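Local coordinates for uncharacterized protein (Neisseria gonorrhoeae, PDB 5V77), which is of unknown function and belongs to the NGO_1070-like family, folding as an antiparallel beta barrel, at residues L31-T36 and S89-D94. Sequence-based numbering, arbitrary orientation.
Sequences LTLSFT and SEIIID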
loop_
_atom_site.group_PDB
_atom_site.type_symbol
_atom_site.label_atom_id
_atom_site.label_comp_id
_atom_site.label_asym_id
_atom_site.label_seq_id
_atom_site.Cartn_x
_atom_site.Cartn_y
_atom_site.Cartn_z
ATOM N N LEU A 31 8.554 1.340 2.151
ATOM C CA LEU A 31 7.315 1.947 2.621
ATOM C C LEU A 31 7.579 2.665 3.931
ATOM O O LEU A 31 8.168 2.084 4.857
ATOM C CB LEU A 31 6.220 0.897 2.834
ATOM C CG LEU A 31 5.460 0.484 1.569
ATOM C CD1 LEU A 31 4.640 -0.739 1.883
ATOM C CD2 LEU A 31 4.557 1.639 1.115
ATOM N N THR A 32 7.122 3.911 4.028
ATOM C CA THR A 32 7.246 4.660 5.275
ATOM C C THR A 32 5.857 5.028 5.763
ATOM O O THR A 32 5.037 5.568 5.003
ATOM C CB THR A 32 8.114 5.914 5.101
ATOM O OG1 THR A 32 9.404 5.521 4.608
ATOM C CG2 THR A 32 8.309 6.647 6.457
ATOM N N LEU A 33 5.599 4.718 7.022
ATOM C CA LEU A 33 4.355 5.062 7.693
ATOM C C LEU A 33 4.650 6.217 8.633
ATOM O O LEU A 33 5.606 6.140 9.405
ATOM C CB LEU A 33 3.817 3.859 8.473
ATOM C CG LEU A 33 3.023 2.800 7.704
ATOM C CD1 LEU A 33 3.874 2.155 6.614
ATOM C CD2 LEU A 33 2.524 1.720 8.663
ATOM N N SER A 34 3.856 7.292 8.563
ATOM C CA SER A 34 4.115 8.461 9.396
ATOM C C SER A 34 2.971 8.693 10.366
ATOM O O SER A 34 1.804 8.462 10.031
ATOM C CB SER A 34 4.341 9.712 8.555
ATOM O OG SER A 34 5.518 9.545 7.777
ATOM N N PHE A 35 3.327 9.208 11.551
ATOM C CA PHE A 35 2.426 9.246 12.693
ATOM C C PHE A 35 2.490 10.593 13.392
ATOM O O PHE A 35 3.548 11.224 13.455
ATOM C CB PHE A 35 2.785 8.172 13.729
ATOM C CG PHE A 35 2.790 6.774 13.179
ATOM C CD1 PHE A 35 3.925 6.269 12.547
ATOM C CD2 PHE A 35 1.664 5.961 13.306
ATOM C CE1 PHE A 35 3.943 4.963 12.038
ATOM C CE2 PHE A 35 1.668 4.660 12.810
ATOM C CZ PHE A 35 2.802 4.158 12.172
ATOM N N THR A 36 1.349 11.009 13.940
ATOM C CA THR A 36 1.266 12.069 14.941
ATOM C C THR A 36 0.981 11.460 16.308
ATOM O O THR A 36 0.600 10.291 16.430
ATOM C CB THR A 36 0.162 13.083 14.599
ATOM O OG1 THR A 36 -1.105 12.403 14.538
ATOM C CG2 THR A 36 0.446 13.767 13.263
ATOM N N SER A 89 11.535 -8.662 8.989
ATOM C CA SER A 89 10.665 -8.277 10.091
ATOM C C SER A 89 9.271 -7.971 9.554
ATOM O O SER A 89 9.075 -7.770 8.355
ATOM C CB SER A 89 11.234 -7.070 10.861
ATOM O OG SER A 89 12.473 -7.405 11.483
ATOM N N GLU A 90 8.299 -7.925 10.467
ATOM C CA GLU A 90 6.910 -7.685 10.104
ATOM C C GLU A 90 6.265 -6.793 11.153
ATOM O O GLU A 90 6.470 -7.001 12.351
ATOM C CB GLU A 90 6.138 -9.012 9.994
ATOM C CG GLU A 90 4.700 -8.862 9.501
ATOM C CD GLU A 90 3.962 -10.184 9.472
ATOM O OE1 GLU A 90 4.576 -11.200 9.830
ATOM O OE2 GLU A 90 2.773 -10.211 9.086
ATOM N N ILE A 91 5.487 -5.802 10.709
ATOM C CA ILE A 91 4.626 -5.053 11.618
ATOM C C ILE A 91 3.186 -5.443 11.333
ATOM O O ILE A 91 2.812 -5.692 10.180
ATOM C CB ILE A 91 4.804 -3.524 11.522
ATOM C CG1 ILE A 91 4.724 -3.032 10.075
ATOM C CG2 ILE A 91 6.105 -3.086 12.188
ATOM C CD1 ILE A 91 4.583 -1.522 9.999
ATOM N N ILE A 92 2.380 -5.498 12.386
ATOM C CA ILE A 92 0.955 -5.763 12.261
ATOM C C ILE A 92 0.198 -4.670 12.993
ATOM O O ILE A 92 0.465 -4.401 14.168
ATOM C CB ILE A 92 0.573 -7.148 12.802
ATOM C CG1 ILE A 92 1.287 -8.228 11.993
ATOM C CG2 ILE A 92 -0.944 -7.338 12.723
ATOM C CD1 ILE A 92 0.957 -9.629 12.437
ATOM N N ILE A 93 -0.726 -4.025 12.287
ATOM C CA ILE A 93 -1.639 -3.048 12.866
ATOM C C ILE A 93 -3.029 -3.654 12.798
ATOM O O ILE A 93 -3.500 -3.996 11.710
ATOM C CB ILE A 93 -1.589 -1.714 12.107
ATOM C CG1 ILE A 93 -0.186 -1.089 12.195
ATOM C CG2 ILE A 93 -2.682 -0.777 12.620
ATOM C CD1 ILE A 93 0.036 0.040 11.206
ATOM N N ASP A 94 -3.686 -3.802 13.942
ATOM C CA ASP A 94 -5.007 -4.435 13.976
ATOM C C ASP A 94 -5.941 -3.517 14.758
ATOM O O ASP A 94 -5.958 -3.548 15.988
ATOM C CB ASP A 94 -4.923 -5.830 14.585
ATOM C CG ASP A 94 -6.216 -6.623 14.436
ATOM O OD1 ASP A 94 -7.292 -6.018 14.232
ATOM O OD2 ASP A 94 -6.154 -7.865 14.535
#
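Inside an antiparallel beta barrel, strands 30-37 and 89-94 face each other across the hydrophobic interior, and Leu33 meets Ile91 and Ile93 there. The two strands stand opposite each other in the ring, separated by 43-58 and 98-103 one way round and by 17-25 and 75-84 the other. At their nearest point the CA atoms of Leu33 and Ile91 are 10.9 Å apart, a gap that side chains alone bridge. The contact illustrates how the alternation of a beta strand sorts its residues. Leu33 on one strand, and Ile91 and Ile93 on the other, turn inward, while the intervening Ile92 sends its side chain to the other face of its strand, against Tyr83. Both isoleucines meet the end of Leu33 tip to tip. Their first torsions differ, chi1 being 50° in Ile91, which wedges CG1 between the two backbone branches, and -62° in Ile93, which swings CG1 away from the carbonyl carbon; by these separate routes both CD1 methyls arrive at the same leucine methyl. Ile101 of strand 98-103 lies against both Leu33 and Ile91. That shared methyl is Leu33 CD2, 4.1 Å from Ile91 CD1 and 3.9 Å from Ile93 CD1.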